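Local coordinates for chloride intracellular channel exc-4 (Caenorhabditis elegans, PDB 2YV9), which may insert into membranes to form chloride channels and is required to regulate lumen size in the growing excretory canal, at residues A[81-84]-A[89-92]; A[176-179]-A[183-186]; A[217-222]-A[280-285]. All coordinates share one frame; numbering follows the deposited sequence.

Contact 1 of 3, residues A[81-84]-A[89-92]; sequences IMIE and LTYT. With CA (calcium ion), chain C.
The edge of the Tyr91 ring is met by Glu84: OH donates a hydrogen bond to OE1, 2.7 Å away and near the ring plane. The carboxylate is turned 50° against the ring and receives the hydroxyl on the anti side of OE1, 28° out of its own plane. Glu84 reaches this edge with an extended side chain that passes the ring closely, its CB 3.8 Å from Tyr91 CE2. Met82 crosses the ring obliquely; the bend at the end of its side chain (chi3 70°) leaves the methyl CE 3.7 Å from Tyr91 CD2. The other carboxylate oxygen, Glu84 OE2, forms a salt bridge with Arg100, so the buried acid is held through both oxygens and its rotation is restrained. The two strands form the antiparallel hairpin that closes one edge of the four-stranded sheet in the thioredoxin-like domain, with 81-84 as the inner strand beside 19-25 and 89-91 as the outermost. Met82 and Tyr91 form an antiparallel hydrogen-bonded pair, Tyr91 N lying 2.6 Å from Met82 O, and Glu84 and Leu89 form a second. Helix 94-107 packs on the sheet face that carries Met82 and Tyr91, while helix 68-74 lies against Ile81 and Ile83 on the reverse. There, in the non-hydrogen-bonded pair, Ile83 and Thr90 run side by side, and Ile83 CD1 comes within 3.5 Å of Thr90 CG2. Ile81 CG2 touches the methyls of both Thr90 and Thr92. Where the outer strand ends, Thr92 O binds the calcium ion at 2.6 Å; a water oxygen lies 2.7 Å from the same calcium, and the carbonyl oxygens of Gln78 and Pro80, from the chain leading into strand 81-84, complete the protein's share of the site.

Contact 2 of 3, residues A[176-179]-A[183-186]; sequences SERK and LLGN
Leu183, the first residue of the loop segment, offers its carbonyl oxygen to Arg178 from the last turn of helix 155-178. Arg178 NH1 donates to Leu183 O over 2.9 Å in a nearly straight bond (172° at the hydrogen), with the oxygen at the guanidinium edge, only 1° out of its plane. Seen from the acceptor the fit is less regular: the nitrogen sits above the carbonyl plane, 46° out of it. The arginine chain is extended from CG to NE, and its CD also passes Leu183 O at 3.1 Å. The Leu183 side chain turns the other way, into the helical domain, where it packs on Tyr191, Leu195 and Tyr224. Leu184 follows alongside the arginine end, its CD1 3.5 Å from Arg178 NH1, and touches Tyr191 with the same side chain. The contact thus ties the end of one long helix to the loop that leads into helix 190-210. Because Arg178 NH2 forms a salt bridge with Asp116, the guanidinium is gripped at two nitrogens by two different loops; its positive charge is probably balanced by the aspartate, and the bond to Leu183 O is likely to fix the rotation of the group.

Contact 3 of 3, residues A[217-222]-A[280-285]; sequences NFTHLW and RVKGLA
His220, in the first turn of helix 219-228, has its CA 7.3 Å from that of Leu284, just beyond the Schellman motif in which Gly283, with positive phi, ends the turn begun at Arg280. The imidazole presents one face to the leucine, whose CD1 sits over the ring centre as a CH-pi contact, 3.8 Å from the centroid and 11° off the normal. CD2, the second methyl of Leu284, lies 3.8 Å from His220 NE2. Leu284 CD1 also meets the methyl of the neighbouring Thr219, with CG2 3.9 Å away, and so spans two consecutive residues of the helix. The threonine methyl faces it because CG2 is anti to the backbone N, which leaves OG1 (chi1 -42°) on the side of Lys282. That lysine stretches out in full and meets the hydroxyl tip to tip in a weak hydrogen bond, NZ to OG1 at 3.3 Å. With an alanine in place of His220, Leu284 would probably lose the flat surface under CD1 and the ring edge beside CD2 and be left freer to turn. The contact packs the chain's last ordered residues onto the C-terminal helical domain, and helix 273-280 adds to it through Asp278, which touches Thr219. Its chemistry is mostly apolar: one leucine on a ring and a methyl, with a long polar bond at the margin. Lys282 NZ, 5.4 Å from His220 ND1, would tend to disfavour a proton on the imidazole and the nearby Asp172 to favour one, leaving the charge of the histidine open.

Contact 1 belongs to the thioredoxin-like N-terminal domain, whereas contacts 2 and 3 lie in the helical C-terminal domain; contact 3 is on the opposite side of the chain's centre from contact 1, their centres about 40 Å apart. Contacts 2 and 3, with centres about 13 Å apart, meet where Ser176 CA lies 3.5 Å from His220 CD2, so helix 155-178 serves both. All three are partly buried; contact 1 has the largest share of buried residues and combines strand pairing with a buried acid. Contact 2 depends on a single charged donor and a backbone carbonyl, while contact 3, which includes the last ordered residues, relies mostly on apolar packing with one weak polar bond.

Contact 1 of 3, residues A[81-84]-A[89-92]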
loop_
_atom_site.group_PDB
_atom_site.type_symbol
_atom_site.label_atom_id
_atom_site.label_comp_id
_atom_site.label_asym_id
_atom_site.label_seq_id
_atom_site.Cartn_x
_atom_site.Cartn_y
_atom_site.Cartn_z
ATOM N N ILE A 81 0.139 -8.396 -0.566
ATOM C CA ILE A 81 0.310 -8.533 -1.999
ATOM C C ILE A 81 -0.685 -9.640 -2.427
ATOM O O ILE A 81 -0.781 -10.675 -1.774
ATOM C CB ILE A 81 1.759 -8.990 -2.402
ATOM C CG1 ILE A 81 2.718 -7.841 -2.170
ATOM C CG2 ILE A 81 1.830 -9.328 -3.851
ATOM C CD1 ILE A 81 4.163 -8.311 -2.135
ATOM N N MET A 82 -1.390 -9.433 -3.536
ATOM C CA MET A 82 -2.375 -10.379 -4.038
ATOM C C MET A 82 -2.012 -10.798 -5.446
ATOM O O MET A 82 -1.661 -9.915 -6.300
ATOM C CB MET A 82 -3.791 -9.806 -3.972
ATOM C CG MET A 82 -4.871 -10.864 -4.211
ATOM S SD MET A 82 -6.518 -10.199 -3.881
ATOM C CE MET A 82 -6.798 -9.044 -5.187
ATOM N N ILE A 83 -2.034 -12.135 -5.677
ATOM C CA ILE A 83 -1.671 -12.718 -6.954
ATOM C C ILE A 83 -2.867 -13.362 -7.594
ATOM O O ILE A 83 -3.643 -14.065 -6.900
ATOM C CB ILE A 83 -0.591 -13.834 -6.839
ATOM C CG1 ILE A 83 0.564 -13.376 -5.960
ATOM C CG2 ILE A 83 -0.074 -14.163 -8.213
ATOM C CD1 ILE A 83 1.129 -12.179 -6.395
ATOM N N GLU A 84 -3.056 -13.067 -8.874
ATOM C CA GLU A 84 -4.125 -13.768 -9.665
ATOM C C GLU A 84 -3.435 -14.391 -10.868
ATOM O O GLU A 84 -3.407 -13.865 -11.971
ATOM C CB GLU A 84 -5.235 -12.826 -10.067
ATOM C CG GLU A 84 -6.492 -13.513 -10.615
ATOM C CD GLU A 84 -7.682 -12.553 -10.666
ATOM O OE1 GLU A 84 -7.538 -11.338 -10.345
ATOM O OE2 GLU A 84 -8.778 -12.999 -11.072
ATOM N N LEU A 89 -1.605 -11.732 -13.224
ATOM C CA LEU A 89 -1.637 -10.434 -12.546
ATOM C C LEU A 89 -1.102 -10.519 -11.135
ATOM O O LEU A 89 -1.277 -11.513 -10.420
ATOM C CB LEU A 89 -3.048 -9.841 -12.533
ATOM C CG LEU A 89 -3.642 -9.409 -13.870
ATOM C CD1 LEU A 89 -5.104 -8.940 -13.684
ATOM C CD2 LEU A 89 -2.799 -8.331 -14.588
ATOM N N THR A 90 -0.411 -9.453 -10.750
ATOM C CA THR A 90 0.126 -9.298 -9.418
ATOM C C THR A 90 -0.276 -7.915 -8.914
ATOM O O THR A 90 0.043 -6.914 -9.536
ATOM C CB THR A 90 1.646 -9.412 -9.413
ATOM O OG1 THR A 90 1.996 -10.718 -9.890
ATOM C CG2 THR A 90 2.199 -9.223 -8.025
ATOM N N TYR A 91 -1.029 -7.864 -7.825
ATOM C CA TYR A 91 -1.463 -6.597 -7.240
ATOM C C TYR A 91 -0.620 -6.316 -6.004
ATOM O O TYR A 91 -0.853 -6.894 -4.926
ATOM C CB TYR A 91 -2.944 -6.674 -6.854
ATOM C CG TYR A 91 -3.860 -7.296 -7.906
ATOM C CD1 TYR A 91 -4.329 -6.548 -8.968
ATOM C CD2 TYR A 91 -4.241 -8.624 -7.824
ATOM C CE1 TYR A 91 -5.206 -7.100 -9.933
ATOM C CE2 TYR A 91 -5.136 -9.201 -8.776
ATOM C CZ TYR A 91 -5.600 -8.423 -9.836
ATOM O OH TYR A 91 -6.440 -8.966 -10.825
ATOM N N THR A 92 0.369 -5.431 -6.141
ATOM C CA THR A 92 1.284 -5.158 -5.035
ATOM C C THR A 92 0.887 -3.905 -4.254
ATOM O O THR A 92 1.294 -3.759 -3.112
ATOM C CB THR A 92 2.752 -5.033 -5.511
ATOM O OG1 THR A 92 2.866 -3.924 -6.405
ATOM C CG2 THR A 92 3.174 -6.324 -6.216
HETATM CA CA CA C . 1.147 -3.646 -0.520
HETATM O O HOH W 1 2.078 -2.576 1.756
#

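Contact 2 of 3, residues A[176-179]-A[183-186]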
loop_
_atom_site.group_PDB
_atom_site.type_symbol
_atom_site.label_atom_id
_atom_site.label_comp_id
_atom_site.label_asym_id
_atom_site.label_seq_id
_atom_site.Cartn_x
_atom_site.Cartn_y
_atom_site.Cartn_z
ATOM N N SER A 176 -24.974 2.892 18.863
ATOM C CA SER A 176 -26.222 2.949 19.617
ATOM C C SER A 176 -27.309 3.595 18.779
ATOM O O SER A 176 -28.434 3.092 18.736
ATOM C CB SER A 176 -26.047 3.701 20.926
ATOM O OG SER A 176 -25.520 4.984 20.700
ATOM N N GLU A 177 -26.977 4.712 18.142
ATOM C CA GLU A 177 -27.947 5.350 17.241
ATOM C C GLU A 177 -28.262 4.530 15.983
ATOM O O GLU A 177 -29.416 4.473 15.565
ATOM C CB GLU A 177 -27.592 6.813 16.927
ATOM C CG GLU A 177 -26.208 7.122 16.387
ATOM C CD GLU A 177 -25.637 8.439 16.945
ATOM O OE1 GLU A 177 -26.146 8.934 17.977
ATOM O OE2 GLU A 177 -24.665 8.972 16.364
ATOM N N ARG A 178 -27.266 3.878 15.393
ATOM C CA ARG A 178 -27.482 3.064 14.184
ATOM C C ARG A 178 -28.253 1.774 14.458
ATOM O O ARG A 178 -29.020 1.308 13.614
ATOM C CB ARG A 178 -26.153 2.751 13.489
ATOM C CG ARG A 178 -25.623 3.915 12.728
ATOM C CD ARG A 178 -24.451 3.610 11.784
ATOM N NE ARG A 178 -24.075 4.855 11.106
ATOM C CZ ARG A 178 -22.995 5.053 10.364
ATOM N NH1 ARG A 178 -22.112 4.087 10.167
ATOM N NH2 ARG A 178 -22.793 6.261 9.818
ATOM N N LYS A 179 -28.051 1.204 15.639
ATOM C CA LYS A 179 -28.620 -0.087 16.026
ATOM C C LYS A 179 -28.308 -1.257 15.083
ATOM O O LYS A 179 -29.007 -2.267 15.066
ATOM C CB LYS A 179 -30.140 0.071 16.246
ATOM C CG LYS A 179 -30.429 1.216 17.190
ATOM C CD LYS A 179 -31.893 1.362 17.538
ATOM C CE LYS A 179 -32.067 2.256 18.760
ATOM N NZ LYS A 179 -31.438 3.608 18.602
ATOM N N LEU A 183 -20.916 -1.828 11.326
ATOM C CA LEU A 183 -20.800 -0.416 11.542
ATOM C C LEU A 183 -21.815 0.353 10.719
ATOM O O LEU A 183 -22.340 1.359 11.191
ATOM C CB LEU A 183 -19.370 0.073 11.228
ATOM C CG LEU A 183 -18.960 1.469 11.658
ATOM C CD1 LEU A 183 -19.039 1.654 13.156
ATOM C CD2 LEU A 183 -17.544 1.763 11.175
ATOM N N LEU A 184 -22.084 -0.113 9.508
ATOM C CA LEU A 184 -23.010 0.603 8.590
ATOM C C LEU A 184 -24.363 -0.024 8.370
ATOM O O LEU A 184 -25.240 0.592 7.735
ATOM C CB LEU A 184 -22.353 0.723 7.234
ATOM C CG LEU A 184 -21.423 1.905 7.025
ATOM C CD1 LEU A 184 -20.299 1.987 8.064
ATOM C CD2 LEU A 184 -20.921 1.847 5.563
ATOM N N GLY A 185 -24.550 -1.248 8.830
ATOM C CA GLY A 185 -25.767 -1.975 8.574
ATOM C C GLY A 185 -25.623 -3.426 8.936
ATOM O O GLY A 185 -24.792 -3.774 9.820
ATOM N N ASN A 186 -26.433 -4.263 8.288
ATOM C CA ASN A 186 -26.504 -5.681 8.611
ATOM C C ASN A 186 -25.382 -6.525 7.999
ATOM O O ASN A 186 -25.249 -7.705 8.351
ATOM C CB ASN A 186 -27.839 -6.228 8.132
ATOM C CG ASN A 186 -28.166 -7.572 8.732
ATOM O OD1 ASN A 186 -28.391 -8.557 8.013
ATOM N ND2 ASN A 186 -28.190 -7.627 10.059
#

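Contact 3 of 3, residues A[217-222]-A[280-285]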
loop_
_atom_site.group_PDB
_atom_site.type_symbol
_atom_site.label_atom_id
_atom_site.label_comp_id
_atom_site.label_asym_id
_atom_site.label_seq_id
_atom_site.Cartn_x
_atom_site.Cartn_y
_atom_site.Cartn_z
ATOM N N ASN A 217 -18.430 0.214 30.041
ATOM C CA ASN A 217 -19.748 0.858 29.942
ATOM C C ASN A 217 -20.175 1.113 28.492
ATOM O O ASN A 217 -21.319 1.487 28.237
ATOM C CB ASN A 217 -19.779 2.142 30.767
ATOM C CG ASN A 217 -18.902 3.233 30.201
ATOM O OD1 ASN A 217 -17.721 3.043 30.004
ATOM N ND2 ASN A 217 -19.485 4.399 29.958
ATOM N N PHE A 218 -19.263 0.922 27.532
ATOM C CA PHE A 218 -19.563 1.114 26.119
ATOM C C PHE A 218 -20.198 -0.168 25.541
ATOM O O PHE A 218 -19.586 -0.948 24.782
ATOM C CB PHE A 218 -18.297 1.460 25.349
ATOM C CG PHE A 218 -17.637 2.736 25.783
ATOM C CD1 PHE A 218 -18.316 3.724 26.509
ATOM C CD2 PHE A 218 -16.309 2.960 25.448
ATOM C CE1 PHE A 218 -17.661 4.880 26.901
ATOM C CE2 PHE A 218 -15.667 4.119 25.785
ATOM C CZ PHE A 218 -16.317 5.083 26.524
ATOM N N THR A 219 -21.462 -0.409 25.889
ATOM C CA THR A 219 -22.098 -1.687 25.597
ATOM C C THR A 219 -22.286 -1.998 24.112
ATOM O O THR A 219 -22.166 -3.156 23.684
ATOM C CB THR A 219 -23.498 -1.733 26.235
ATOM O OG1 THR A 219 -23.424 -1.165 27.541
ATOM C CG2 THR A 219 -24.038 -3.140 26.292
ATOM N N HIS A 220 -22.645 -0.972 23.326
ATOM C CA HIS A 220 -22.853 -1.144 21.881
ATOM C C HIS A 220 -21.530 -1.463 21.192
ATOM O O HIS A 220 -21.472 -2.299 20.305
ATOM C CB HIS A 220 -23.500 0.075 21.255
ATOM C CG HIS A 220 -24.971 0.156 21.546
ATOM N ND1 HIS A 220 -25.445 0.610 22.755
ATOM C CD2 HIS A 220 -26.040 -0.317 20.867
ATOM C CE1 HIS A 220 -26.766 0.495 22.767
ATOM N NE2 HIS A 220 -27.146 -0.089 21.643
ATOM N N LEU A 221 -20.471 -0.776 21.640
ATOM C CA LEU A 221 -19.129 -1.036 21.091
ATOM C C LEU A 221 -18.731 -2.456 21.424
ATOM O O LEU A 221 -18.149 -3.149 20.579
ATOM C CB LEU A 221 -18.139 -0.066 21.668
ATOM C CG LEU A 221 -16.674 -0.207 21.244
ATOM C CD1 LEU A 221 -16.573 0.035 19.803
ATOM C CD2 LEU A 221 -15.807 0.746 22.044
ATOM N N TRP A 222 -18.956 -2.861 22.680
ATOM C CA TRP A 222 -18.557 -4.217 23.098
ATOM C C TRP A 222 -19.381 -5.228 22.342
ATOM O O TRP A 222 -18.911 -6.317 21.978
ATOM C CB TRP A 222 -18.666 -4.385 24.607
ATOM C CG TRP A 222 -17.400 -3.992 25.326
ATOM C CD1 TRP A 222 -17.188 -2.911 26.094
ATOM C CD2 TRP A 222 -16.195 -4.748 25.341
ATOM N NE1 TRP A 222 -15.907 -2.941 26.613
ATOM C CE2 TRP A 222 -15.285 -4.069 26.130
ATOM C CE3 TRP A 222 -15.805 -5.939 24.738
ATOM C CZ2 TRP A 222 -13.976 -4.544 26.310
ATOM C CZ3 TRP A 222 -14.532 -6.407 24.921
ATOM C CH2 TRP A 222 -13.650 -5.739 25.694
ATOM N N ARG A 280 -26.649 -8.937 26.720
ATOM C CA ARG A 280 -27.802 -9.836 26.783
ATOM C C ARG A 280 -29.055 -9.107 27.276
ATOM O O ARG A 280 -30.144 -9.322 26.735
ATOM C CB ARG A 280 -27.511 -11.043 27.689
ATOM C CG ARG A 280 -26.455 -12.005 27.137
ATOM C CD ARG A 280 -26.308 -13.288 27.979
ATOM N NE ARG A 280 -25.728 -13.064 29.311
ATOM C CZ ARG A 280 -26.416 -12.822 30.433
ATOM N NH1 ARG A 280 -27.748 -12.743 30.438
ATOM N NH2 ARG A 280 -25.756 -12.645 31.574
ATOM N N VAL A 281 -28.907 -8.212 28.257
ATOM C CA VAL A 281 -30.080 -7.545 28.839
ATOM C C VAL A 281 -30.607 -6.397 27.977
ATOM O O VAL A 281 -31.622 -5.777 28.319
ATOM C CB VAL A 281 -29.835 -7.043 30.289
ATOM C CG1 VAL A 281 -29.180 -8.138 31.127
ATOM C CG2 VAL A 281 -29.032 -5.752 30.310
ATOM N N LYS A 282 -29.916 -6.102 26.876
ATOM C CA LYS A 282 -30.417 -5.155 25.886
ATOM C C LYS A 282 -30.716 -5.832 24.542
ATOM O O LYS A 282 -31.124 -5.176 23.588
ATOM C CB LYS A 282 -29.413 -4.023 25.716
ATOM C CG LYS A 282 -29.079 -3.314 27.014
ATOM C CD LYS A 282 -28.079 -2.187 26.789
ATOM C CE LYS A 282 -27.519 -1.641 28.107
ATOM N NZ LYS A 282 -26.648 -0.443 27.916
ATOM N N GLY A 283 -30.527 -7.140 24.473
ATOM C CA GLY A 283 -30.713 -7.877 23.226
ATOM C C GLY A 283 -29.787 -7.415 22.115
ATOM O O GLY A 283 -30.192 -7.306 20.963
ATOM N N LEU A 284 -28.527 -7.167 22.454
ATOM C CA LEU A 284 -27.532 -6.710 21.464
ATOM C C LEU A 284 -26.708 -7.824 20.839
ATOM O O LEU A 284 -25.708 -7.557 20.153
ATOM C CB LEU A 284 -26.599 -5.708 22.142
ATOM C CG LEU A 284 -27.230 -4.401 22.632
ATOM C CD1 LEU A 284 -26.183 -3.406 23.065
ATOM C CD2 LEU A 284 -28.120 -3.761 21.549
ATOM N N ALA A 285 -27.078 -9.076 21.062
ATOM C CA ALA A 285 -26.309 -10.186 20.502
ATOM C C ALA A 285 -27.207 -11.195 19.800
ATOM O O ALA A 285 -28.355 -11.371 20.187
ATOM C CB ALA A 285 -25.475 -10.859 21.597
#